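Local coordinates for SAM-dependent methyltransferase (Pyrococcus horikoshii, PDB 1WZN), which probably transfers a methyl group from S-adenosyl-L-methionine to a substrate not yet identified, and is seen here with the product S-adenosyl-L-homocysteine bound, at residues T14-R18 with W159-K163; E32-D37 with Y229-R234; K103-V109 with V131-K136; K167-W173 with F185-I191. All coordinates share one frame; numbering follows the deposited sequence.

In the fold
Interactions 2 and 3 belong to the Rossmann-like methyltransferase fold and reach the same mixed sheet, touching where F34 packs on A108; interactions 1 and 4 share the antiparallel four-stranded sheet on the other side of the chain's centre. Interaction 4 is the buried one, backbone bonds and apolar side chains between two strands of a hairpin, with one ion pair. Interaction 1 lays the N-terminal helices against that sheet's outermost strand and is more polar, and a hydrogen bond between Y16 and R187 ties it to interaction 4. Interaction 2 is a partly buried arginine-aspartate clasp. Interaction 3 is mixed, valine and leucine inside, asparagine and lysine toward the surface.

Interaction 1: residues T14-R18 with W159-K163; sequences TIYRR and WNEQK
The backbones of T14-R18 and W159-K163 approach most closely at T14 and K163, whose CA atoms are 6.1 Å apart, and at I15 and E161, where a break between two short helices faces an edge strand. E161 is the main charged acceptor. R17 grips its carboxylate side-on: R17 NE gives a fairly straight bond of 2.8 Å to E161 OE1, in the guanidinium plane, while NH2 reaches the syn lone pair of OE2 at a more bent 136°. The R17 chain bends about CG-CD (chi3 50°), which turns this edge toward the acid. R18 adds a second positive charge: R18 NH1 forms a salt bridge of 3.2 Å with E161 OE2, its guanidinium plane steeply inclined to the carboxylate. A buried glutamate suits this spot because two arginines offset its charge, probably favouring the ionised form. An alanine in place of R17 is likely to leave E161 with R18 as its remaining cationic partner here, its carboxylate less firmly fixed in rotation. Beside this network, I15 sets CG2 3.6 Å from CH2 of W159, and the I15 carbonyl oxygen lies in plane at the indole edge. At the other end T14 OG1 rests against the K163 methylenes and shares a water with the Q162 carbonyl. E21 takes the other end of R17, and D172 accepts the W159 indole N-H. Strand 166-177 pairs with the backbone of W159 and E161 and packs on I15 through L168, so the N-terminal helices lie against the outermost strand of the antiparallel sheet.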
# COMPACT_ATOMS: atom_id res chain seq x y z
N THR A 14 -3.89 -30.66 -6.49
CA THR A 14 -3.03 -30.27 -5.36
C THR A 14 -3.10 -28.75 -5.23
O THR A 14 -3.35 -28.21 -4.14
CB THR A 14 -1.58 -30.70 -5.61
OG1 THR A 14 -1.51 -32.13 -5.57
CG2 THR A 14 -0.64 -30.09 -4.57
N ILE A 15 -2.90 -28.07 -6.35
CA ILE A 15 -2.95 -26.62 -6.39
C ILE A 15 -4.32 -26.13 -5.90
O ILE A 15 -4.42 -25.14 -5.17
CB ILE A 15 -2.70 -26.11 -7.83
CG1 ILE A 15 -1.26 -26.43 -8.23
CG2 ILE A 15 -3.00 -24.62 -7.94
CD1 ILE A 15 -0.97 -26.25 -9.71
N TYR A 16 -5.38 -26.85 -6.27
CA TYR A 16 -6.71 -26.39 -5.87
C TYR A 16 -7.34 -27.26 -4.78
O TYR A 16 -8.49 -27.66 -4.85
CB TYR A 16 -7.60 -26.37 -7.11
CG TYR A 16 -7.22 -25.24 -8.00
CD1 TYR A 16 -7.49 -23.93 -7.62
CD2 TYR A 16 -6.57 -25.49 -9.21
CE1 TYR A 16 -7.10 -22.88 -8.43
CE2 TYR A 16 -6.19 -24.43 -10.03
CZ TYR A 16 -6.46 -23.13 -9.64
OH TYR A 16 -6.06 -22.07 -10.44
N ARG A 17 -6.51 -27.59 -3.76
CA ARG A 17 -7.01 -28.38 -2.64
C ARG A 17 -8.23 -27.72 -1.98
O ARG A 17 -9.16 -28.37 -1.54
CB ARG A 17 -5.87 -28.52 -1.63
CG ARG A 17 -6.32 -29.15 -0.31
CD ARG A 17 -5.18 -29.24 0.70
NE ARG A 17 -4.49 -27.95 0.82
CZ ARG A 17 -5.16 -26.95 1.42
NH1 ARG A 17 -6.38 -27.15 1.89
NH2 ARG A 17 -4.58 -25.75 1.55
N ARG A 18 -8.16 -26.38 -1.89
CA ARG A 18 -9.24 -25.65 -1.24
C ARG A 18 -10.55 -25.76 -2.01
O ARG A 18 -11.63 -25.96 -1.46
CB ARG A 18 -8.82 -24.18 -1.12
CG ARG A 18 -7.59 -24.00 -0.23
CD ARG A 18 -7.26 -22.53 0.00
NE ARG A 18 -6.03 -22.40 0.79
CZ ARG A 18 -4.86 -22.55 0.13
NH1 ARG A 18 -4.86 -22.79 -1.17
NH2 ARG A 18 -3.71 -22.49 0.81
N TRP A 159 2.29 -18.74 -2.32
CA TRP A 159 1.69 -19.74 -1.45
C TRP A 159 2.26 -21.12 -1.78
O TRP A 159 3.03 -21.27 -2.74
CB TRP A 159 0.17 -19.74 -1.58
CG TRP A 159 -0.35 -19.84 -2.97
CD1 TRP A 159 -0.19 -18.93 -3.99
CD2 TRP A 159 -1.18 -20.88 -3.49
NE1 TRP A 159 -0.88 -19.35 -5.11
CE2 TRP A 159 -1.49 -20.54 -4.83
CE3 TRP A 159 -1.70 -22.07 -2.96
CZ2 TRP A 159 -2.30 -21.35 -5.64
CZ3 TRP A 159 -2.50 -22.87 -3.76
CH2 TRP A 159 -2.79 -22.51 -5.09
N ASN A 160 1.89 -22.13 -1.00
CA ASN A 160 2.44 -23.46 -1.23
C ASN A 160 1.47 -24.60 -0.95
O ASN A 160 0.53 -24.45 -0.17
CB ASN A 160 3.69 -23.66 -0.37
CG ASN A 160 3.39 -23.62 1.12
OD1 ASN A 160 2.96 -22.59 1.66
ND2 ASN A 160 3.60 -24.73 1.80
N GLU A 161 1.72 -25.72 -1.61
CA GLU A 161 0.93 -26.93 -1.45
C GLU A 161 1.90 -28.10 -1.53
O GLU A 161 3.11 -27.90 -1.68
CB GLU A 161 -0.13 -27.06 -2.55
CG GLU A 161 -1.27 -26.04 -2.48
CD GLU A 161 -2.11 -26.15 -1.21
OE1 GLU A 161 -2.18 -27.24 -0.61
OE2 GLU A 161 -2.71 -25.13 -0.81
N GLN A 162 1.39 -29.32 -1.43
CA GLN A 162 2.25 -30.49 -1.48
C GLN A 162 1.56 -31.72 -2.04
O GLN A 162 0.43 -32.04 -1.67
CB GLN A 162 2.78 -30.81 -0.07
CG GLN A 162 3.84 -31.92 -0.05
CD GLN A 162 4.45 -32.15 1.33
OE1 GLN A 162 4.41 -31.28 2.19
NE2 GLN A 162 5.04 -33.32 1.52
N LYS A 163 2.25 -32.42 -2.94
CA LYS A 163 1.72 -33.64 -3.53
C LYS A 163 2.75 -34.73 -3.26
O LYS A 163 3.81 -34.77 -3.88
CB LYS A 163 1.52 -33.47 -5.04
CG LYS A 163 0.95 -34.70 -5.72
CD LYS A 163 0.79 -34.50 -7.21
CE LYS A 163 0.43 -35.80 -7.91
NZ LYS A 163 -0.80 -36.40 -7.33
O HOH W 1 -1.99 -33.35 -3.16

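Interaction 2: residues E32-D37 with Y229-R234; sequences EIFKED and YGNLKR
Ionic bonds between D37 and R234 dominate this contact, which joins the end of helix 23-36 to the loop after strand 225-230. R234 clasps the carboxylate side-on: NE meets D37 OD2 at 2.8 Å and NH2 meets D37 OD1 at 2.9 Å, both nearly straight. The oxygens lie in the guanidinium plane, yet the arginine stands above the plane of the acid, the two groups being inclined by 49°. A bend at chi3 (61°) brings the NE edge round to face D37. Y229 approaches the same carboxylate with its hydroxyl, giving a hydrogen bond to OD1, though the position of OH is less certain. Nonpolar contacts flank the clasp: E36 CB sits 3.3 Å over the centre of one R234 guanidinium face, and E32 CG touches R234 CD at 3.5 Å, so the aliphatic parts of two glutamates serve as packing surface. On the inner side I33 CD1 reaches the edge of the Y229 ring more loosely, and both residues rest on V246 of strand 242-248. Solvent supplies the third kind of link, one water bridging E32 OE1 to the R234 backbone N and another joining R234 NH1, weakly, to E32 OE2. A methionine in place of R234 would probably leave buried D37 without its cationic mate and the loop without its ionic tie to the helix. Arginine suits the site by combining a flat, two-pronged donor with an apolar stem, and its charge probably helps keep the buried aspartate ionised.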
# COMPACT_ATOMS: atom_id res chain seq x y z
N GLU A 32 -29.98 -26.69 -5.37
CA GLU A 32 -31.08 -25.79 -5.02
C GLU A 32 -31.52 -25.09 -6.30
O GLU A 32 -32.71 -24.85 -6.51
CB GLU A 32 -30.65 -24.77 -3.97
CG GLU A 32 -31.73 -23.73 -3.70
CD GLU A 32 -31.48 -22.90 -2.46
OE1 GLU A 32 -30.41 -22.27 -2.37
OE2 GLU A 32 -32.37 -22.88 -1.57
N ILE A 33 -30.56 -24.76 -7.16
CA ILE A 33 -30.90 -24.11 -8.42
C ILE A 33 -31.73 -25.08 -9.27
O ILE A 33 -32.73 -24.69 -9.87
CB ILE A 33 -29.63 -23.67 -9.20
CG1 ILE A 33 -28.88 -22.58 -8.42
CG2 ILE A 33 -30.01 -23.13 -10.57
CD1 ILE A 33 -27.58 -22.15 -9.08
N PHE A 34 -31.31 -26.35 -9.33
CA PHE A 34 -32.05 -27.35 -10.10
C PHE A 34 -33.50 -27.43 -9.60
O PHE A 34 -34.44 -27.46 -10.39
CB PHE A 34 -31.44 -28.75 -9.93
CG PHE A 34 -30.09 -28.94 -10.60
CD1 PHE A 34 -29.65 -28.06 -11.58
CD2 PHE A 34 -29.29 -30.03 -10.26
CE1 PHE A 34 -28.42 -28.28 -12.23
CE2 PHE A 34 -28.07 -30.25 -10.90
CZ PHE A 34 -27.64 -29.37 -11.89
N LYS A 35 -33.66 -27.44 -8.29
CA LYS A 35 -34.97 -27.54 -7.67
C LYS A 35 -35.87 -26.32 -7.82
O LYS A 35 -37.06 -26.45 -8.11
CB LYS A 35 -34.81 -27.87 -6.18
CG LYS A 35 -36.10 -27.80 -5.37
CD LYS A 35 -35.82 -28.04 -3.90
CE LYS A 35 -37.05 -27.79 -3.04
NZ LYS A 35 -36.73 -27.91 -1.59
N GLU A 36 -35.30 -25.13 -7.64
CA GLU A 36 -36.08 -23.90 -7.70
C GLU A 36 -36.10 -23.15 -9.03
O GLU A 36 -37.10 -22.52 -9.36
CB GLU A 36 -35.60 -22.94 -6.60
CG GLU A 36 -35.67 -23.49 -5.19
CD GLU A 36 -37.08 -23.89 -4.77
OE1 GLU A 36 -38.04 -23.22 -5.20
OE2 GLU A 36 -37.22 -24.87 -4.01
N ASP A 37 -35.01 -23.22 -9.79
CA ASP A 37 -34.97 -22.50 -11.06
C ASP A 37 -35.32 -23.29 -12.31
O ASP A 37 -35.94 -22.76 -13.23
CB ASP A 37 -33.61 -21.83 -11.23
CG ASP A 37 -33.39 -20.73 -10.20
OD1 ASP A 37 -34.18 -19.76 -10.21
OD2 ASP A 37 -32.45 -20.84 -9.39
N TYR A 229 -26.92 -14.62 -9.32
CA TYR A 229 -26.89 -14.89 -7.89
C TYR A 229 -25.48 -14.68 -7.38
O TYR A 229 -24.54 -14.58 -8.16
CB TYR A 229 -27.31 -16.33 -7.58
CG TYR A 229 -28.72 -16.71 -7.98
CD1 TYR A 229 -29.79 -15.86 -7.73
CD2 TYR A 229 -28.99 -17.95 -8.56
CE1 TYR A 229 -31.10 -16.22 -8.05
CE2 TYR A 229 -30.29 -18.33 -8.89
CZ TYR A 229 -31.34 -17.47 -8.63
OH TYR A 229 -32.62 -17.84 -8.96
N GLY A 230 -25.33 -14.63 -6.06
CA GLY A 230 -24.01 -14.46 -5.49
C GLY A 230 -23.82 -15.21 -4.19
O GLY A 230 -24.78 -15.49 -3.47
N ASN A 231 -22.58 -15.56 -3.89
CA ASN A 231 -22.23 -16.25 -2.65
C ASN A 231 -23.12 -17.42 -2.20
O ASN A 231 -23.60 -17.44 -1.06
CB ASN A 231 -22.13 -15.22 -1.53
CG ASN A 231 -20.93 -14.30 -1.68
OD1 ASN A 231 -20.44 -14.07 -2.79
ND2 ASN A 231 -20.46 -13.75 -0.57
N LEU A 232 -23.32 -18.39 -3.08
CA LEU A 232 -24.11 -19.58 -2.79
C LEU A 232 -25.52 -19.37 -2.25
O LEU A 232 -25.99 -20.14 -1.42
CB LEU A 232 -23.33 -20.48 -1.82
CG LEU A 232 -21.92 -20.86 -2.28
CD1 LEU A 232 -21.30 -21.82 -1.28
CD2 LEU A 232 -21.97 -21.48 -3.67
N LYS A 233 -26.19 -18.33 -2.73
CA LYS A 233 -27.56 -18.04 -2.32
C LYS A 233 -28.32 -17.62 -3.56
O LYS A 233 -27.75 -16.99 -4.45
CB LYS A 233 -27.60 -16.91 -1.29
CG LYS A 233 -26.94 -17.25 0.04
CD LYS A 233 -27.06 -16.08 1.01
CE LYS A 233 -26.43 -16.42 2.36
NZ LYS A 233 -27.06 -17.61 2.99
N ARG A 234 -29.59 -17.99 -3.64
CA ARG A 234 -30.40 -17.60 -4.79
C ARG A 234 -30.86 -16.16 -4.64
O ARG A 234 -32.05 -15.85 -4.69
CB ARG A 234 -31.59 -18.56 -4.96
CG ARG A 234 -31.16 -19.95 -5.41
CD ARG A 234 -32.34 -20.88 -5.66
NE ARG A 234 -33.23 -20.39 -6.71
CZ ARG A 234 -34.42 -19.84 -6.48
NH1 ARG A 234 -34.86 -19.71 -5.24
NH2 ARG A 234 -35.17 -19.44 -7.49
O HOH W 2 -30.65 -19.75 -1.56
O HOH W 3 -33.77 -20.49 -2.69

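Interaction 3: residues K103-V109 with V131-K136; sequences KNEFDAV and VAEALK
V109 and L135 form the tight inner side of this contact, with V109 CG2 3.6 Å from L135 CD2 while V109 CB packs on V131 CG1. Branched apolar residues suit the place, where helix 121-134 packs on the mixed central sheet and V131 also meets L48 and F141; this is the helical layer of a Rossmann-like methyltransferase fold. Just outside it the backbones interlock. F106 and L135 form a parallel bridge, and K136 N donates to F106 O at 2.9 Å. The carbonyl of A134, at the end of the helix, accepts two N-H groups: F106 N comes nearly along the C=O axis, whereas E105 N stands well above the carbonyl plane. N104 N makes a straighter bond of 2.7 Å to E133 O. The outer side is looser and more polar. N104 takes a positive phi (41°), a conformation asparagine tolerates well, and its ND2 reaches L135 O at 3.1 Å, so backbone and side chain hold E133 O and L135 O respectively. K136 stretches along the 103-109 chain with all torsions beyond CG extended, its CG passing F106 O and its CD lying 3.2 Å from D107 OD1. K136 NZ forms a salt bridge of 3.5 Å with D107 OD1. D107 has stronger partners elsewhere: R40 pairs with OD1, and the backbone N-H groups of R43 and R44 hold OD2. The aspartate thus gathers two cations and two amides, which probably stabilise its negative charge, while E133 O and A134 O receive the N-H groups of N104, E105 and F106.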
# COMPACT_ATOMS: atom_id res chain seq x y z
N LYS A 103 -28.18 -31.73 -29.12
CA LYS A 103 -29.45 -31.12 -29.45
C LYS A 103 -30.55 -31.46 -28.46
O LYS A 103 -31.07 -32.58 -28.45
CB LYS A 103 -29.89 -31.54 -30.86
CG LYS A 103 -28.84 -31.28 -31.92
CD LYS A 103 -28.60 -29.79 -32.11
CE LYS A 103 -27.36 -29.54 -32.97
NZ LYS A 103 -27.37 -30.38 -34.20
N ASN A 104 -30.90 -30.48 -27.63
CA ASN A 104 -31.96 -30.61 -26.64
C ASN A 104 -31.94 -31.98 -25.96
O ASN A 104 -32.93 -32.71 -25.97
CB ASN A 104 -33.30 -30.37 -27.34
CG ASN A 104 -33.22 -29.23 -28.35
OD1 ASN A 104 -33.07 -29.44 -29.56
ND2 ASN A 104 -33.29 -28.00 -27.84
N GLU A 105 -30.81 -32.31 -25.34
CA GLU A 105 -30.70 -33.61 -24.69
C GLU A 105 -30.18 -33.60 -23.26
O GLU A 105 -29.99 -34.66 -22.67
CB GLU A 105 -29.86 -34.54 -25.56
CG GLU A 105 -28.41 -34.12 -25.74
CD GLU A 105 -27.70 -35.00 -26.75
OE1 GLU A 105 -27.79 -34.73 -27.97
OE2 GLU A 105 -27.06 -35.98 -26.32
N PHE A 106 -29.97 -32.42 -22.69
CA PHE A 106 -29.50 -32.31 -21.31
C PHE A 106 -30.48 -31.50 -20.48
O PHE A 106 -31.04 -30.51 -20.97
CB PHE A 106 -28.11 -31.67 -21.26
CG PHE A 106 -27.02 -32.58 -21.73
CD1 PHE A 106 -26.56 -33.61 -20.91
CD2 PHE A 106 -26.47 -32.43 -23.00
CE1 PHE A 106 -25.57 -34.49 -21.36
CE2 PHE A 106 -25.48 -33.30 -23.45
CZ PHE A 106 -25.03 -34.33 -22.63
N ASP A 107 -30.71 -31.93 -19.24
CA ASP A 107 -31.61 -31.21 -18.35
C ASP A 107 -30.91 -29.98 -17.81
O ASP A 107 -31.55 -28.99 -17.44
CB ASP A 107 -32.03 -32.09 -17.18
CG ASP A 107 -32.73 -33.35 -17.62
OD1 ASP A 107 -33.66 -33.25 -18.45
OD2 ASP A 107 -32.37 -34.44 -17.13
N ALA A 108 -29.59 -30.05 -17.74
CA ALA A 108 -28.79 -28.93 -17.26
C ALA A 108 -27.40 -28.97 -17.88
O ALA A 108 -26.89 -30.04 -18.23
CB ALA A 108 -28.69 -28.96 -15.74
N VAL A 109 -26.80 -27.80 -18.01
CA VAL A 109 -25.46 -27.68 -18.55
C VAL A 109 -24.73 -26.80 -17.55
O VAL A 109 -25.26 -25.78 -17.12
CB VAL A 109 -25.45 -26.98 -19.92
CG1 VAL A 109 -24.01 -26.79 -20.40
CG2 VAL A 109 -26.24 -27.81 -20.94
N VAL A 131 -25.06 -23.85 -25.89
CA VAL A 131 -25.60 -24.36 -24.64
C VAL A 131 -27.13 -24.39 -24.72
O VAL A 131 -27.77 -25.37 -24.33
CB VAL A 131 -25.16 -23.48 -23.43
CG1 VAL A 131 -25.98 -23.84 -22.20
CG2 VAL A 131 -23.67 -23.71 -23.14
N ALA A 132 -27.72 -23.30 -25.22
CA ALA A 132 -29.17 -23.24 -25.37
C ALA A 132 -29.65 -24.39 -26.26
O ALA A 132 -30.66 -25.03 -25.97
CB ALA A 132 -29.58 -21.91 -25.97
N GLU A 133 -28.91 -24.67 -27.33
CA GLU A 133 -29.28 -25.75 -28.24
C GLU A 133 -29.15 -27.13 -27.60
O GLU A 133 -29.83 -28.08 -28.01
CB GLU A 133 -28.43 -25.69 -29.52
CG GLU A 133 -28.57 -24.39 -30.29
CD GLU A 133 -27.90 -24.43 -31.65
OE1 GLU A 133 -26.73 -24.86 -31.74
OE2 GLU A 133 -28.55 -24.02 -32.64
N ALA A 134 -28.29 -27.25 -26.60
CA ALA A 134 -28.09 -28.53 -25.92
C ALA A 134 -29.14 -28.83 -24.85
O ALA A 134 -29.32 -29.99 -24.44
CB ALA A 134 -26.70 -28.58 -25.29
N LEU A 135 -29.85 -27.81 -24.40
CA LEU A 135 -30.84 -27.96 -23.34
C LEU A 135 -32.25 -28.41 -23.70
O LEU A 135 -32.79 -28.04 -24.74
CB LEU A 135 -30.98 -26.64 -22.56
CG LEU A 135 -29.83 -26.22 -21.64
CD1 LEU A 135 -30.06 -24.78 -21.19
CD2 LEU A 135 -29.77 -27.15 -20.44
N LYS A 136 -32.84 -29.21 -22.81
CA LYS A 136 -34.22 -29.66 -22.97
C LYS A 136 -35.06 -28.48 -22.49
O LYS A 136 -34.57 -27.65 -21.73
CB LYS A 136 -34.51 -30.87 -22.08
CG LYS A 136 -33.78 -32.15 -22.47
CD LYS A 136 -34.28 -33.30 -21.62
CE LYS A 136 -33.53 -34.58 -21.89
NZ LYS A 136 -34.03 -35.65 -20.99
O HOH W 4 -32.46 -36.48 -19.37

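Interaction 4: residues K167-W173 with F185-I191; sequences KLVIMDW and FKRLVQI
D172 and R187 sit side by side on neighbouring strands of an antiparallel beta hairpin, in which strands 166-177 and 182-192 run at 164° and form the middle of a four-stranded sheet. V169 with Q190, M171 with L188 and W173 with K186 are hydrogen-bonded pairs, each joined by two backbone bonds; M171 N to L188 O measures 3.0 Å. R187 shows how one side chain uses a non-hydrogen-bonded site. Its CB starts 3.1 Å from D172 OD1, and CG, anti to the backbone N (chi1 163°), runs beside the aspartate and past I170 CG2 at 3.5 Å. CD keeps touch with that methyl before the chain bends at chi3. R187 NE then donates to D172 OD1 at 2.6 Å, in the guanidinium plane and on the syn side of the oxygen, while NH2 reaches OD2 from above the carboxylate plane. NH1 turns to the hydroxyl of Y16, and F185 CZ lies over one guanidinium face, offset toward the rim. A long aliphatic stem with a flat charged end suits a buried site that offers both a methyl and an acid. L168, I170, V189 and I191 continue this face as an apolar surface. On the other face M171 and L188 meet through CE and CD2, and V158 of a neighbouring subunit packs on M171 and W173. K186 sends its ammonium to D204 of its own chain and to N160 of the neighbouring subunit, while its stem lies across the indole, K186 CB 3.6 Å from the centroid of the W173 six-membered ring in a CH-pi contact.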
# COMPACT_ATOMS: atom_id res chain seq x y z
N LYS A 167 6.97 -30.59 -3.04
CA LYS A 167 6.40 -29.38 -2.49
C LYS A 167 6.27 -28.37 -3.61
O LYS A 167 7.17 -28.20 -4.43
CB LYS A 167 7.29 -28.85 -1.36
CG LYS A 167 7.29 -29.80 -0.17
CD LYS A 167 8.23 -29.37 0.94
CE LYS A 167 8.26 -30.43 2.03
NZ LYS A 167 9.27 -30.12 3.09
N LEU A 168 5.12 -27.71 -3.66
CA LEU A 168 4.88 -26.72 -4.70
C LEU A 168 4.87 -25.32 -4.13
O LEU A 168 4.15 -25.04 -3.17
CB LEU A 168 3.55 -27.00 -5.40
CG LEU A 168 3.51 -28.08 -6.49
CD1 LEU A 168 3.89 -29.43 -5.92
CD2 LEU A 168 2.11 -28.13 -7.08
N VAL A 169 5.69 -24.44 -4.70
CA VAL A 169 5.70 -23.04 -4.28
C VAL A 169 5.14 -22.32 -5.49
O VAL A 169 5.70 -22.41 -6.59
CB VAL A 169 7.12 -22.53 -3.97
CG1 VAL A 169 7.08 -21.03 -3.70
CG2 VAL A 169 7.66 -23.26 -2.74
N ILE A 170 4.04 -21.62 -5.27
CA ILE A 170 3.33 -20.95 -6.35
C ILE A 170 3.32 -19.44 -6.20
O ILE A 170 3.00 -18.91 -5.13
CB ILE A 170 1.87 -21.45 -6.39
CG1 ILE A 170 1.87 -22.98 -6.38
CG2 ILE A 170 1.16 -20.93 -7.64
CD1 ILE A 170 0.63 -23.59 -5.78
N MET A 171 3.67 -18.75 -7.27
CA MET A 171 3.70 -17.29 -7.26
C MET A 171 2.79 -16.78 -8.36
O MET A 171 3.01 -17.07 -9.54
CB MET A 171 5.13 -16.81 -7.47
CG MET A 171 5.29 -15.31 -7.44
SD MET A 171 7.02 -14.88 -7.31
CE MET A 171 7.57 -15.17 -8.99
N ASP A 172 1.78 -16.01 -7.97
CA ASP A 172 0.80 -15.46 -8.91
C ASP A 172 0.87 -13.96 -9.06
O ASP A 172 1.07 -13.23 -8.08
CB ASP A 172 -0.62 -15.80 -8.47
CG ASP A 172 -0.85 -17.29 -8.31
OD1 ASP A 172 -0.31 -18.08 -9.11
OD2 ASP A 172 -1.60 -17.66 -7.38
N TRP A 173 0.69 -13.48 -10.28
CA TRP A 173 0.66 -12.05 -10.53
C TRP A 173 -0.17 -11.82 -11.79
O TRP A 173 -0.33 -12.72 -12.61
CB TRP A 173 2.08 -11.47 -10.66
CG TRP A 173 2.81 -11.72 -11.94
CD1 TRP A 173 2.90 -10.87 -13.01
CD2 TRP A 173 3.62 -12.86 -12.27
NE1 TRP A 173 3.72 -11.40 -13.97
CE2 TRP A 173 4.18 -12.62 -13.54
CE3 TRP A 173 3.94 -14.05 -11.60
CZ2 TRP A 173 5.03 -13.53 -14.17
CZ3 TRP A 173 4.79 -14.96 -12.22
CH2 TRP A 173 5.33 -14.69 -13.50
N PHE A 185 -3.14 -13.67 -16.77
CA PHE A 185 -2.95 -14.40 -15.52
C PHE A 185 -1.66 -15.19 -15.58
O PHE A 185 -1.51 -16.10 -16.40
CB PHE A 185 -4.13 -15.34 -15.27
CG PHE A 185 -3.97 -16.16 -14.03
CD1 PHE A 185 -3.81 -15.55 -12.79
CD2 PHE A 185 -3.94 -17.55 -14.10
CE1 PHE A 185 -3.63 -16.30 -11.64
CE2 PHE A 185 -3.76 -18.32 -12.95
CZ PHE A 185 -3.60 -17.69 -11.72
N LYS A 186 -0.74 -14.86 -14.69
CA LYS A 186 0.55 -15.53 -14.67
C LYS A 186 0.77 -16.23 -13.35
O LYS A 186 0.47 -15.71 -12.28
CB LYS A 186 1.65 -14.50 -14.95
CG LYS A 186 1.44 -13.79 -16.29
CD LYS A 186 2.31 -12.55 -16.43
CE LYS A 186 2.02 -11.82 -17.74
NZ LYS A 186 2.39 -12.61 -18.95
N ARG A 187 1.30 -17.45 -13.43
CA ARG A 187 1.56 -18.25 -12.25
C ARG A 187 2.81 -19.10 -12.45
O ARG A 187 2.88 -19.91 -13.36
CB ARG A 187 0.35 -19.13 -11.95
CG ARG A 187 0.61 -20.30 -11.01
CD ARG A 187 -0.68 -21.04 -10.70
NE ARG A 187 -1.58 -20.23 -9.87
CZ ARG A 187 -2.85 -20.52 -9.65
NH1 ARG A 187 -3.40 -21.59 -10.21
NH2 ARG A 187 -3.58 -19.75 -8.85
N LEU A 188 3.80 -18.88 -11.60
CA LEU A 188 5.02 -19.66 -11.66
C LEU A 188 4.87 -20.78 -10.64
O LEU A 188 4.65 -20.53 -9.46
CB LEU A 188 6.23 -18.80 -11.27
CG LEU A 188 7.55 -19.57 -11.15
CD1 LEU A 188 7.98 -20.09 -12.53
CD2 LEU A 188 8.62 -18.65 -10.57
N VAL A 189 4.96 -22.02 -11.11
CA VAL A 189 4.84 -23.16 -10.20
C VAL A 189 6.20 -23.84 -10.11
O VAL A 189 6.74 -24.32 -11.10
CB VAL A 189 3.79 -24.18 -10.68
CG1 VAL A 189 3.73 -25.37 -9.73
CG2 VAL A 189 2.42 -23.50 -10.76
N GLN A 190 6.78 -23.84 -8.91
CA GLN A 190 8.07 -24.48 -8.71
C GLN A 190 7.80 -25.77 -7.93
O GLN A 190 7.14 -25.75 -6.89
CB GLN A 190 9.00 -23.55 -7.93
CG GLN A 190 9.40 -22.31 -8.72
CD GLN A 190 10.16 -21.30 -7.88
OE1 GLN A 190 9.56 -20.54 -7.12
NE2 GLN A 190 11.47 -21.30 -8.01
N ILE A 191 8.29 -26.88 -8.46
CA ILE A 191 8.10 -28.19 -7.85
C ILE A 191 9.42 -28.64 -7.23
O ILE A 191 10.37 -28.95 -7.95
CB ILE A 191 7.63 -29.21 -8.91
CG1 ILE A 191 6.37 -28.67 -9.59
CG2 ILE A 191 7.31 -30.56 -8.26
CD1 ILE A 191 5.83 -29.57 -10.69